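Local coordinates for protein alpha-glucosidase YIHQ (Escherichia coli, PDB 5AEE) that hydrolyses sulfoquinovosyl diacylglycerides and simpler sulfoquinovosides, releasing the sulfoquinovose that the bacterium degrades for carbon and sulfur, at residues Y193-D198 with A222-E227; H502-G507 with R535-N540; W304-N309 with Y333-V338. The protein carries 1 engineered substitution. All coordinates share one frame; numbering follows the deposited sequence.

Contact 1: Y193-D198 with A222-E227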
loop_
_atom_site.group_PDB
_atom_site.type_symbol
_atom_site.label_atom_id
_atom_site.label_comp_id
_atom_site.label_asym_id
_atom_site.label_seq_id
_atom_site.Cartn_x
_atom_site.Cartn_y
_atom_site.Cartn_z
ATOM N N TYR A 193 -7.023 -19.728 4.283
ATOM C CA TYR A 193 -5.999 -19.943 3.261
ATOM C C TYR A 193 -5.749 -18.606 2.601
ATOM O O TYR A 193 -6.609 -17.676 2.719
ATOM C CB TYR A 193 -6.437 -20.984 2.214
ATOM C CG TYR A 193 -7.478 -20.557 1.244
ATOM C CD1 TYR A 193 -7.171 -19.699 0.205
ATOM C CD2 TYR A 193 -8.799 -21.015 1.347
ATOM C CE1 TYR A 193 -8.141 -19.305 -0.722
ATOM C CE2 TYR A 193 -9.766 -20.644 0.419
ATOM C CZ TYR A 193 -9.433 -19.761 -0.597
ATOM O OH TYR A 193 -10.348 -19.345 -1.526
ATOM N N TYR A 194 -4.578 -18.493 1.987
ATOM C CA TYR A 194 -4.320 -17.440 1.046
ATOM C C TYR A 194 -4.115 -18.031 -0.311
ATOM O O TYR A 194 -3.687 -19.156 -0.458
ATOM C CB TYR A 194 -3.101 -16.593 1.415
ATOM C CG TYR A 194 -1.747 -17.264 1.279
ATOM C CD1 TYR A 194 -1.123 -17.402 0.027
ATOM C CD2 TYR A 194 -1.055 -17.720 2.421
ATOM C CE1 TYR A 194 0.096 -18.003 -0.090
ATOM C CE2 TYR A 194 0.197 -18.317 2.319
ATOM C CZ TYR A 194 0.774 -18.460 1.062
ATOM O OH TYR A 194 1.972 -19.067 0.895
ATOM N N CYS A 195 -4.351 -17.200 -1.308
ATOM C CA CYS A 195 -4.093 -17.516 -2.666
ATOM C C CYS A 195 -3.210 -16.396 -3.189
ATOM O O CYS A 195 -3.530 -15.276 -2.964
ATOM C CB CYS A 195 -5.417 -17.543 -3.428
ATOM S SG CYS A 195 -5.273 -17.562 -5.210
ATOM N N HIS A 196 -2.086 -16.731 -3.825
ATOM C CA HIS A 196 -1.204 -15.751 -4.427
ATOM C C HIS A 196 -0.975 -16.113 -5.877
ATOM O O HIS A 196 -0.598 -17.258 -6.185
ATOM C CB HIS A 196 0.120 -15.687 -3.649
ATOM C CG HIS A 196 1.117 -14.859 -4.326
ATOM N ND1 HIS A 196 0.982 -13.494 -4.405
ATOM C CD2 HIS A 196 2.174 -15.191 -5.113
ATOM C CE1 HIS A 196 1.962 -13.008 -5.147
ATOM N NE2 HIS A 196 2.708 -14.016 -5.580
ATOM N N VAL A 197 -1.194 -15.143 -6.761
ATOM C CA VAL A 197 -1.034 -15.317 -8.191
ATOM C C VAL A 197 0.258 -14.654 -8.569
ATOM O O VAL A 197 0.475 -13.500 -8.177
ATOM C CB VAL A 197 -2.246 -14.734 -8.974
ATOM C CG1 VAL A 197 -2.139 -14.996 -10.474
ATOM C CG2 VAL A 197 -3.511 -15.366 -8.466
ATOM N N ASP A 198 1.114 -15.366 -9.294
ATOM C CA ASP A 198 2.441 -14.820 -9.664
ATOM C C ASP A 198 2.380 -13.848 -10.840
ATOM O O ASP A 198 3.293 -13.093 -11.029
ATOM C CB ASP A 198 3.425 -15.894 -10.125
ATOM C CG ASP A 198 3.840 -16.844 -9.046
ATOM O OD1 ASP A 198 3.885 -16.520 -7.831
ATOM O OD2 ASP A 198 4.164 -17.970 -9.468
ATOM N N ALA A 222 -0.946 -18.735 -16.204
ATOM C CA ALA A 222 -1.218 -18.313 -14.822
ATOM C C ALA A 222 -0.592 -19.320 -13.899
ATOM O O ALA A 222 -0.658 -20.550 -14.131
ATOM C CB ALA A 222 -2.683 -18.266 -14.572
ATOM N N THR A 223 0.062 -18.811 -12.876
ATOM C CA THR A 223 0.486 -19.613 -11.776
ATOM C C THR A 223 -0.153 -19.114 -10.511
ATOM O O THR A 223 -0.079 -17.911 -10.204
ATOM C CB THR A 223 2.005 -19.560 -11.681
ATOM O OG1 THR A 223 2.513 -20.069 -12.914
ATOM C CG2 THR A 223 2.475 -20.405 -10.491
ATOM N N LEU A 224 -0.730 -20.026 -9.750
ATOM C CA LEU A 224 -1.314 -19.715 -8.440
ATOM C C LEU A 224 -0.801 -20.672 -7.389
ATOM O O LEU A 224 -0.699 -21.875 -7.631
ATOM C CB LEU A 224 -2.842 -19.842 -8.445
ATOM C CG LEU A 224 -3.664 -19.236 -9.566
ATOM C CD1 LEU A 224 -3.588 -20.026 -10.876
ATOM C CD2 LEU A 224 -5.086 -19.142 -9.067
ATOM N N ARG A 225 -0.578 -20.143 -6.199
ATOM C CA ARG A 225 -0.151 -20.896 -5.035
ATOM C C ARG A 225 -1.137 -20.688 -3.928
ATOM O O ARG A 225 -1.647 -19.583 -3.767
ATOM C CB ARG A 225 1.177 -20.362 -4.508
ATOM C CG ARG A 225 2.294 -20.504 -5.475
ATOM C CD ARG A 225 3.588 -20.044 -4.846
ATOM N NE ARG A 225 4.667 -20.864 -5.386
ATOM C CZ ARG A 225 5.192 -20.730 -6.599
ATOM N NH1 ARG A 225 4.777 -19.783 -7.430
ATOM N NH2 ARG A 225 6.159 -21.555 -6.990
ATOM N N PHE A 226 -1.334 -21.710 -3.096
ATOM C CA PHE A 226 -2.172 -21.585 -1.909
ATOM C C PHE A 226 -1.497 -22.215 -0.715
ATOM O O PHE A 226 -0.761 -23.198 -0.837
ATOM C CB PHE A 226 -3.488 -22.305 -2.057
ATOM C CG PHE A 226 -4.263 -21.950 -3.250
ATOM C CD1 PHE A 226 -3.887 -22.403 -4.520
ATOM C CD2 PHE A 226 -5.468 -21.241 -3.105
ATOM C CE1 PHE A 226 -4.683 -22.101 -5.623
ATOM C CE2 PHE A 226 -6.255 -20.967 -4.194
ATOM C CZ PHE A 226 -5.852 -21.381 -5.459
ATOM N N GLU A 227 -1.780 -21.672 0.441
ATOM C CA GLU A 227 -1.369 -22.252 1.661
ATOM C C GLU A 227 -2.469 -22.035 2.697
ATOM O O GLU A 227 -3.204 -21.032 2.644
ATOM C CB GLU A 227 -0.051 -21.590 2.069
ATOM C CG GLU A 227 0.921 -22.570 2.517
ATOM C CD GLU A 227 2.234 -22.016 2.975
ATOM O OE1 GLU A 227 2.647 -20.894 2.625
ATOM O OE2 GLU A 227 2.865 -22.803 3.696
#

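Contact 2: H502-G507 with R535-N540. With NSQ (4-nitrophenyl alpha-D-6-sulfoquinovoside), chain E.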
loop_
_atom_site.group_PDB
_atom_site.type_symbol
_atom_site.label_atom_id
_atom_site.label_comp_id
_atom_site.label_asym_id
_atom_site.label_seq_id
_atom_site.Cartn_x
_atom_site.Cartn_y
_atom_site.Cartn_z
ATOM N N HIS A 502 1.704 4.053 7.448
ATOM C CA HIS A 502 1.369 5.348 8.022
ATOM C C HIS A 502 0.695 6.210 6.956
ATOM O O HIS A 502 0.542 5.789 5.857
ATOM C CB HIS A 502 2.613 6.002 8.676
ATOM C CG HIS A 502 3.546 6.654 7.726
ATOM N ND1 HIS A 502 4.396 5.923 6.923
ATOM C CD2 HIS A 502 3.725 7.946 7.381
ATOM C CE1 HIS A 502 5.112 6.747 6.184
ATOM N NE2 HIS A 502 4.673 7.968 6.380
ATOM N N SER A 503 0.264 7.418 7.324
ATOM C CA SER A 503 -0.332 8.363 6.429
ATOM C C SER A 503 0.087 9.746 6.760
ATOM O O SER A 503 0.571 10.020 7.872
ATOM C CB SER A 503 -1.871 8.303 6.472
ATOM O OG SER A 503 -2.350 8.545 7.798
ATOM N N ASP A 504 -0.066 10.593 5.748
ATOM C CA ASP A 504 0.131 12.015 5.896
ATOM C C ASP A 504 -0.709 12.546 7.023
ATOM O O ASP A 504 -1.947 12.516 6.957
ATOM C CB ASP A 504 -0.295 12.793 4.653
ATOM C CG ASP A 504 0.559 12.484 3.426
ATOM O OD1 ASP A 504 1.821 12.172 3.521
ATOM O OD2 ASP A 504 -0.110 12.480 2.353
ATOM N N ILE A 505 -0.090 13.085 8.039
ATOM C CA ILE A 505 -0.930 13.778 9.075
ATOM C C ILE A 505 -1.554 15.034 8.442
ATOM O O ILE A 505 -0.855 15.992 8.087
ATOM C CB ILE A 505 -0.164 14.173 10.322
ATOM C CG1 ILE A 505 0.261 12.969 11.074
ATOM C CG2 ILE A 505 -1.032 15.037 11.274
ATOM C CD1 ILE A 505 1.347 13.278 12.135
ATOM N N GLY A 506 -2.870 14.969 8.253
ATOM C CA GLY A 506 -3.658 16.011 7.643
ATOM C C GLY A 506 -4.128 15.713 6.231
ATOM O O GLY A 506 -4.852 16.479 5.665
ATOM N N GLY A 507 -3.733 14.605 5.638
ATOM C CA GLY A 507 -4.047 14.409 4.228
ATOM C C GLY A 507 -3.180 15.240 3.281
ATOM O O GLY A 507 -2.242 16.020 3.715
ATOM N N ARG A 535 4.224 11.469 10.596
ATOM C CA ARG A 535 4.830 12.366 9.599
ATOM C C ARG A 535 3.794 13.289 9.030
ATOM O O ARG A 535 2.719 12.837 8.591
ATOM C CB ARG A 535 5.539 11.571 8.516
ATOM C CG ARG A 535 6.029 12.461 7.348
ATOM C CD ARG A 535 6.541 11.646 6.185
ATOM N NE ARG A 535 5.499 10.811 5.622
ATOM C CZ ARG A 535 4.467 11.214 4.886
ATOM N NH1 ARG A 535 4.317 12.494 4.522
ATOM N NH2 ARG A 535 3.563 10.292 4.444
ATOM N N THR A 536 4.112 14.570 8.970
ATOM C CA THR A 536 3.199 15.526 8.376
ATOM C C THR A 536 3.482 15.800 6.902
ATOM O O THR A 536 4.500 15.391 6.339
ATOM C CB THR A 536 3.135 16.884 9.147
ATOM O OG1 THR A 536 4.286 17.671 8.880
ATOM C CG2 THR A 536 2.985 16.656 10.643
ATOM N N HIS A 537 2.505 16.446 6.265
ATOM C CA HIS A 537 2.617 16.929 4.867
ATOM C C HIS A 537 1.963 18.282 4.782
ATOM O O HIS A 537 0.869 18.460 5.308
ATOM C CB HIS A 537 1.854 15.983 3.918
ATOM C CG HIS A 537 2.410 15.892 2.546
ATOM N ND1 HIS A 537 2.821 16.981 1.842
ATOM C CD2 HIS A 537 2.579 14.839 1.721
ATOM C CE1 HIS A 537 3.213 16.628 0.644
ATOM N NE2 HIS A 537 3.095 15.331 0.544
ATOM N N GLU A 538 2.568 19.172 3.992
ATOM C CA GLU A 538 1.993 20.455 3.661
ATOM C C GLU A 538 0.780 20.335 2.740
ATOM O O GLU A 538 -0.085 21.163 2.840
ATOM C CB GLU A 538 2.990 21.389 3.120
ATOM C CG GLU A 538 4.038 21.758 4.179
ATOM C CD GLU A 538 4.947 22.838 3.731
ATOM O OE1 GLU A 538 4.925 23.196 2.498
ATOM O OE2 GLU A 538 5.707 23.320 4.608
ATOM N N GLY A 539 0.685 19.245 1.962
ATOM C CA GLY A 539 -0.275 19.100 0.897
ATOM C C GLY A 539 0.260 19.797 -0.384
ATOM O O GLY A 539 1.321 20.471 -0.374
ATOM N N ASN A 540 -0.516 19.702 -1.451
ATOM C CA ASN A 540 -0.080 20.289 -2.740
ATOM C C ASN A 540 -0.225 21.785 -2.829
ATOM O O ASN A 540 0.412 22.423 -3.671
ATOM C CB ASN A 540 -0.761 19.695 -3.902
ATOM C CG ASN A 540 -2.222 19.764 -3.817
ATOM O OD1 ASN A 540 -2.820 19.231 -2.873
ATOM N ND2 ASN A 540 -2.830 20.265 -4.841
HETATM O O12 NSQ E . 4.692 14.917 -7.580
HETATM S S10 NSQ E . 5.185 15.887 -6.573
HETATM O O13 NSQ E . 6.548 16.434 -6.758
HETATM O O11 NSQ E . 4.159 16.916 -6.417
HETATM C C6 NSQ E . 5.328 15.087 -5.055
HETATM C C5 NSQ E . 4.047 14.490 -4.488
HETATM O O5 NSQ E . 3.840 13.279 -5.283
HETATM C C1 NSQ E . 2.856 12.389 -4.849
HETATM C C2 NSQ E . 3.025 12.041 -3.354
HETATM O O2 NSQ E . 2.005 11.131 -3.045
HETATM C C3 NSQ E . 3.017 13.320 -2.546
HETATM O O3 NSQ E . 3.142 13.085 -1.160
HETATM C C4 NSQ E . 4.141 14.235 -2.973
HETATM O O4 NSQ E . 4.031 15.485 -2.227
HETATM O O1 NSQ E . 1.631 13.078 -5.091
HETATM C C25 NSQ E . 1.218 13.145 -6.363
HETATM C C26 NSQ E . 0.956 11.958 -7.066
HETATM C C27 NSQ E . 0.601 12.052 -8.379
HETATM C C28 NSQ E . 0.433 13.301 -8.968
HETATM N N32 NSQ E . 0.115 13.345 -10.339
HETATM O O33 NSQ E . 0.334 14.416 -10.976
HETATM O O34 NSQ E . -0.199 12.269 -10.959
HETATM C C29 NSQ E . 0.722 14.455 -8.245
HETATM C C30 NSQ E . 1.113 14.380 -6.921
HETATM O O HOH W 1 2.017 10.034 10.053
HETATM O O HOH W 2 0.261 18.283 7.882
#

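Contact 3: W304-N309 with Y333-V338. With NSQ (4-nitrophenyl alpha-D-6-sulfoquinovoside), chain E.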
loop_
_atom_site.group_PDB
_atom_site.type_symbol
_atom_site.label_atom_id
_atom_site.label_comp_id
_atom_site.label_asym_id
_atom_site.label_seq_id
_atom_site.Cartn_x
_atom_site.Cartn_y
_atom_site.Cartn_z
ATOM N N TRP A 304 11.817 17.427 -10.245
ATOM C CA TRP A 304 12.291 15.999 -10.359
ATOM C C TRP A 304 13.656 15.749 -10.967
ATOM O O TRP A 304 13.858 15.040 -11.982
ATOM C CB TRP A 304 11.242 15.121 -11.042
ATOM C CG TRP A 304 9.927 15.029 -10.417
ATOM C CD1 TRP A 304 9.441 15.667 -9.294
ATOM C CD2 TRP A 304 8.846 14.267 -10.912
ATOM N NE1 TRP A 304 8.142 15.300 -9.062
ATOM C CE2 TRP A 304 7.754 14.445 -10.032
ATOM C CE3 TRP A 304 8.711 13.410 -11.979
ATOM C CZ2 TRP A 304 6.542 13.853 -10.222
ATOM C CZ3 TRP A 304 7.486 12.796 -12.159
ATOM C CH2 TRP A 304 6.436 12.998 -11.271
ATOM N N ASN A 305 14.666 16.232 -10.251
ATOM C CA ASN A 305 16.026 16.014 -10.584
ATOM C C ASN A 305 16.724 15.882 -9.259
ATOM O O ASN A 305 16.804 16.851 -8.479
ATOM C CB ASN A 305 16.579 17.199 -11.383
ATOM C CG ASN A 305 17.919 16.882 -11.982
ATOM O OD1 ASN A 305 18.048 16.029 -12.880
ATOM N ND2 ASN A 305 18.947 17.493 -11.423
ATOM N N TRP A 306 17.249 14.693 -9.033
ATOM C CA TRP A 306 17.520 14.179 -7.711
ATOM C C TRP A 306 18.902 14.555 -7.276
ATOM O O TRP A 306 19.740 13.723 -7.080
ATOM C CB TRP A 306 17.330 12.695 -7.675
ATOM C CG TRP A 306 15.980 12.345 -8.333
ATOM C CD1 TRP A 306 15.812 11.466 -9.349
ATOM C CD2 TRP A 306 14.698 12.865 -8.033
ATOM N NE1 TRP A 306 14.505 11.388 -9.707
ATOM C CE2 TRP A 306 13.787 12.231 -8.895
ATOM C CE3 TRP A 306 14.204 13.774 -7.092
ATOM C CZ2 TRP A 306 12.458 12.532 -8.901
ATOM C CZ3 TRP A 306 12.851 14.048 -7.085
ATOM C CH2 TRP A 306 12.000 13.440 -7.959
ATOM N N LYS A 307 19.038 15.844 -6.987
ATOM C CA LYS A 307 20.283 16.401 -6.510
ATOM C C LYS A 307 19.912 17.552 -5.606
ATOM O O LYS A 307 19.020 18.314 -5.892
ATOM C CB LYS A 307 21.026 16.899 -7.761
ATOM C CG LYS A 307 22.420 17.401 -7.543
ATOM C CD LYS A 307 22.924 18.017 -8.860
ATOM C CE LYS A 307 23.712 19.316 -8.653
ATOM N NZ LYS A 307 24.989 19.168 -7.891
ATOM N N TRP A 308 20.626 17.707 -4.524
ATOM C CA TRP A 308 20.430 18.780 -3.590
ATOM C C TRP A 308 20.528 20.093 -4.339
ATOM O O TRP A 308 21.541 20.362 -5.031
ATOM C CB TRP A 308 21.535 18.689 -2.534
ATOM C CG TRP A 308 21.756 19.898 -1.688
ATOM C CD1 TRP A 308 20.823 20.765 -1.227
ATOM C CD2 TRP A 308 22.999 20.354 -1.172
ATOM N NE1 TRP A 308 21.379 21.722 -0.460
ATOM C CE2 TRP A 308 22.727 21.530 -0.430
ATOM C CE3 TRP A 308 24.281 19.908 -1.263
ATOM C CZ2 TRP A 308 23.712 22.228 0.257
ATOM C CZ3 TRP A 308 25.295 20.625 -0.591
ATOM C CH2 TRP A 308 24.990 21.767 0.122
ATOM N N ASN A 309 19.520 20.934 -4.154
ATOM C CA ASN A 309 19.478 22.291 -4.676
ATOM C C ASN A 309 19.985 23.241 -3.591
ATOM O O ASN A 309 19.281 23.575 -2.655
ATOM C CB ASN A 309 18.059 22.591 -5.175
ATOM C CG ASN A 309 17.918 24.025 -5.699
ATOM O OD1 ASN A 309 18.486 24.981 -5.143
ATOM N ND2 ASN A 309 17.181 24.160 -6.786
ATOM N N TYR A 333 13.187 13.231 -0.981
ATOM C CA TYR A 333 12.131 12.779 -1.903
ATOM C C TYR A 333 12.851 12.308 -3.194
ATOM O O TYR A 333 13.763 12.982 -3.733
ATOM C CB TYR A 333 11.166 13.919 -2.218
ATOM C CG TYR A 333 10.093 13.505 -3.232
ATOM C CD1 TYR A 333 10.369 13.531 -4.611
ATOM C CD2 TYR A 333 8.884 13.063 -2.854
ATOM C CE1 TYR A 333 9.418 13.117 -5.527
ATOM C CE2 TYR A 333 7.893 12.643 -3.809
ATOM C CZ TYR A 333 8.209 12.650 -5.125
ATOM O OH TYR A 333 7.314 12.270 -6.111
ATOM N N ILE A 334 12.419 11.178 -3.717
ATOM C CA ILE A 334 12.934 10.690 -5.038
ATOM C C ILE A 334 11.816 9.843 -5.616
ATOM O O ILE A 334 11.043 9.259 -4.859
ATOM C CB ILE A 334 14.242 9.894 -4.887
ATOM C CG1 ILE A 334 14.851 9.502 -6.245
ATOM C CG2 ILE A 334 14.054 8.718 -3.944
ATOM C CD1 ILE A 334 16.345 9.192 -6.195
ATOM N N ASN A 335 11.670 9.904 -6.928
ATOM C CA ASN A 335 10.882 8.937 -7.645
ATOM C C ASN A 335 11.718 8.345 -8.796
ATOM O O ASN A 335 12.799 8.793 -9.031
ATOM C CB ASN A 335 9.521 9.498 -7.982
ATOM C CG ASN A 335 9.536 10.566 -9.040
ATOM O OD1 ASN A 335 10.096 10.425 -10.118
ATOM N ND2 ASN A 335 8.872 11.707 -8.714
ATOM N N PRO A 336 11.196 7.369 -9.533
ATOM C CA PRO A 336 12.057 6.763 -10.511
ATOM C C PRO A 336 11.898 7.374 -11.946
ATOM O O PRO A 336 12.168 6.708 -12.960
ATOM C CB PRO A 336 11.618 5.306 -10.481
ATOM C CG PRO A 336 10.173 5.386 -10.239
ATOM C CD PRO A 336 9.896 6.717 -9.492
ATOM N N TYR A 337 11.443 8.604 -11.986
ATOM C CA TYR A 337 11.322 9.365 -13.181
ATOM C C TYR A 337 12.283 10.503 -13.096
ATOM O O TYR A 337 12.748 10.812 -12.012
ATOM C CB TYR A 337 9.865 9.795 -13.389
ATOM C CG TYR A 337 8.863 8.709 -13.091
ATOM C CD1 TYR A 337 9.068 7.380 -13.507
ATOM C CD2 TYR A 337 7.713 8.976 -12.316
ATOM C CE1 TYR A 337 8.126 6.368 -13.210
ATOM C CE2 TYR A 337 6.766 7.980 -12.052
ATOM C CZ TYR A 337 6.994 6.647 -12.453
ATOM O OH TYR A 337 6.070 5.600 -12.165
ATOM N N VAL A 338 12.660 11.062 -14.259
ATOM C CA VAL A 338 13.567 12.229 -14.285
ATOM C C VAL A 338 13.087 13.362 -15.220
ATOM O O VAL A 338 12.840 13.106 -16.430
ATOM C CB VAL A 338 14.984 11.793 -14.620
ATOM C CG1 VAL A 338 15.576 11.061 -13.431
ATOM C CG2 VAL A 338 15.014 10.863 -15.865
HETATM O O12 NSQ E . 4.692 14.917 -7.580
HETATM S S10 NSQ E . 5.185 15.887 -6.573
HETATM O O13 NSQ E . 6.548 16.434 -6.758
HETATM O O11 NSQ E . 4.159 16.916 -6.417
HETATM C C6 NSQ E . 5.328 15.087 -5.055
HETATM C C5 NSQ E . 4.047 14.490 -4.488
HETATM O O5 NSQ E . 3.840 13.279 -5.283
HETATM C C1 NSQ E . 2.856 12.389 -4.849
HETATM C C2 NSQ E . 3.025 12.041 -3.354
HETATM O O2 NSQ E . 2.005 11.131 -3.045
HETATM C C3 NSQ E . 3.017 13.320 -2.546
HETATM O O3 NSQ E . 3.142 13.085 -1.160
HETATM C C4 NSQ E . 4.141 14.235 -2.973
HETATM O O4 NSQ E . 4.031 15.485 -2.227
HETATM O O1 NSQ E . 1.631 13.078 -5.091
HETATM C C25 NSQ E . 1.218 13.145 -6.363
HETATM C C26 NSQ E . 0.956 11.958 -7.066
HETATM C C27 NSQ E . 0.601 12.052 -8.379
HETATM C C28 NSQ E . 0.433 13.301 -8.968
HETATM N N32 NSQ E . 0.115 13.345 -10.339
HETATM O O33 NSQ E . 0.334 14.416 -10.976
HETATM O O34 NSQ E . -0.199 12.269 -10.959
HETATM C C29 NSQ E . 0.722 14.455 -8.245
HETATM C C30 NSQ E . 1.113 14.380 -6.921
#

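Contact 1: Y193-D198 with A222-E227
The F226 ring turns its edge toward the face of Y193 in an offset edge-to-face pair, the two planes at 62° and the centroids 6.0 Å apart. C195 flanks the same phenyl ring: its CB packs 3.6 Å from F226 CE2, and its SG comes at the ring obliquely, 4.2 Å from the centroid, a sulfur-aromatic contact. These residues lie on one side of an antiparallel beta pair, strands 193-197 and 221-228, in the N-terminal, galactose mutarotase-like beta region of this family 31 glycoside hydrolase. Farther along that side V197 and L224 run side by side, CG2 of V197 against CG of L224. Apolar and weakly polar side chains suit this side because it is buried: L224 and V197 meet L215 and L217 of strand 212-217, while F226 touches L103 and L105 of the adjoining strand 103-109.

The other side carries Y194, H196, R225 and E227. Backbone N of E227 lies over the centre of one face of the Y194 ring, since CG of Y194 stands between its backbone N and carbonyl carbon (chi1 70°) and the ring folds back toward the partner strand. Y194 OH donates to E227 OE1 at 2.6 Å, an oxygen that accepts with its anti lone pair and also forms a salt bridge with R102. A tyrosine suits the place because its ring offers a flat surface to that backbone N and its hydroxyl reaches the carboxylate. H196 turns its ND1 to T186 of the adjoining strand 186-189.

R225 bends at chi3 and presents the edge of its guanidinium to D198, NH1 to OD2 2.8 Å, while its NE salt-bridges D98. Arginine can thus serve two acids from one flat group. Beyond the last hydrogen-bonded pair, D198 N still donates to T223 O at 3.0 Å.

Contact 2: H502-G507 with R535-N540
R535 grips D504 end-on, NH1 and NH2 both donating to the single oxygen OD1 at 2.7 Å in a buried salt bridge, while the carboxylate stands almost perpendicular to the guanidinium, 86° between the planes. The same arginine takes H502 side-on: NE lies in the imidazole plane 3.1 Å from H502 NE2, and NH2, well out of that plane, approaches NE2 at 3.2 Å. NH2 therefore serves both partners. A bend at chi3 (62°) brings the guanidinium round to them, and W469 adds a cation-pi contact. A leucine in place of R535 would probably leave the buried D504 carboxylate without its countercharge and H502 NE2 without its donors.

D504 also lies alongside H537, OD1 meeting the ring edge 3.3 Å from CD2. Histidine suits this place because NE2 can face the sugar, bonding O3 of the bound sulfoquinovoside at 2.8 Å and O4 at 2.9 Å. Nearby, the D504 side chain comes within about 5 Å of N472, an engineered residue at the position inferred to be the proton donor.

Farther out, I505 N donates to R535 O, and I505 CB packs on T536 CG2. D504 to G507 form a type II turn, closed by G507 N bonding D504 O; the backbone angles at G506 would jam any CB against the preceding carbonyl. One water bridges I505 O and H537 O.

These are the C-terminal ends of parallel neighbours in the TIM barrel, strands 501-505 and 534-536, joined through helix 518-528 in a beta-alpha-beta unit; I505 packs on L521 and C525 of that helix, and both I505 and T536 on F558 of helix 552-567.

Contact 3: W304-N309 with Y333-V338
W306 is enclosed on both faces. Segment 333-338 lies on one, where I334 CG1 sits 3.7 Å from the centroid of the five-membered ring in a CH-pi contact and N335 N lies nearby; W304 C of its own loop lies over the other, toward the rim. W306 CZ3 comes in at the edge of the Y333 ring, 3.5 Å from Y333 CD1, the two planes oblique, while W306 NE1 donates to Y337 O at 3.0 Å. A tryptophan fits here because its broad ring covers I334 and the N335 backbone while its NE1 serves that carbonyl.

N335 is the second tight element. With CG between its backbone N and carbonyl carbon (chi1 71°), the amide stands nearly upright on W304, ND2 3.2 Å above the ring plane and over its centre. ND2 donates to Y333 OH, itself hydrogen-bonded to the nucleophile D405, and OD1 accepts from Y337 N at 2.9 Å, an Asx turn. An asparagine supplies both donor and acceptor, so the amide's rotation is fixed.

Beyond W306 the loop parts from 333-338: K307 is exposed, and W308 packs on helix 316-325.

On its ligand side W304 NE1 donates almost straight (174°) to sulfonate oxygen O13 at 3.0 Å. An aromatic layer behind a TIM-barrel strand end thus shapes the sulfonate-binding part of this sulfoquinovosidase pocket.

Overall arrangement
Contacts 2 and 3 belong to the same TIM barrel and meet at the bound sulfoquinovoside. Their centres are about 20 Å apart and their nearest atoms about 7 Å, the ligand spanning between them: 535-540 holds the sugar hydroxyls O3 and O4, whereas 304-309 holds the sulfonate. Y333 of contact 3 is hydrogen-bonded to the nucleophile D405; contact 2 approaches N472, engineered in this variant, at the position inferred to be the proton donor. Contact 1 lies apart in the beta-rich N-terminal region, its centre about 35 Å from that of contact 2 and 36 Å from that of contact 3, away from the annotated sites.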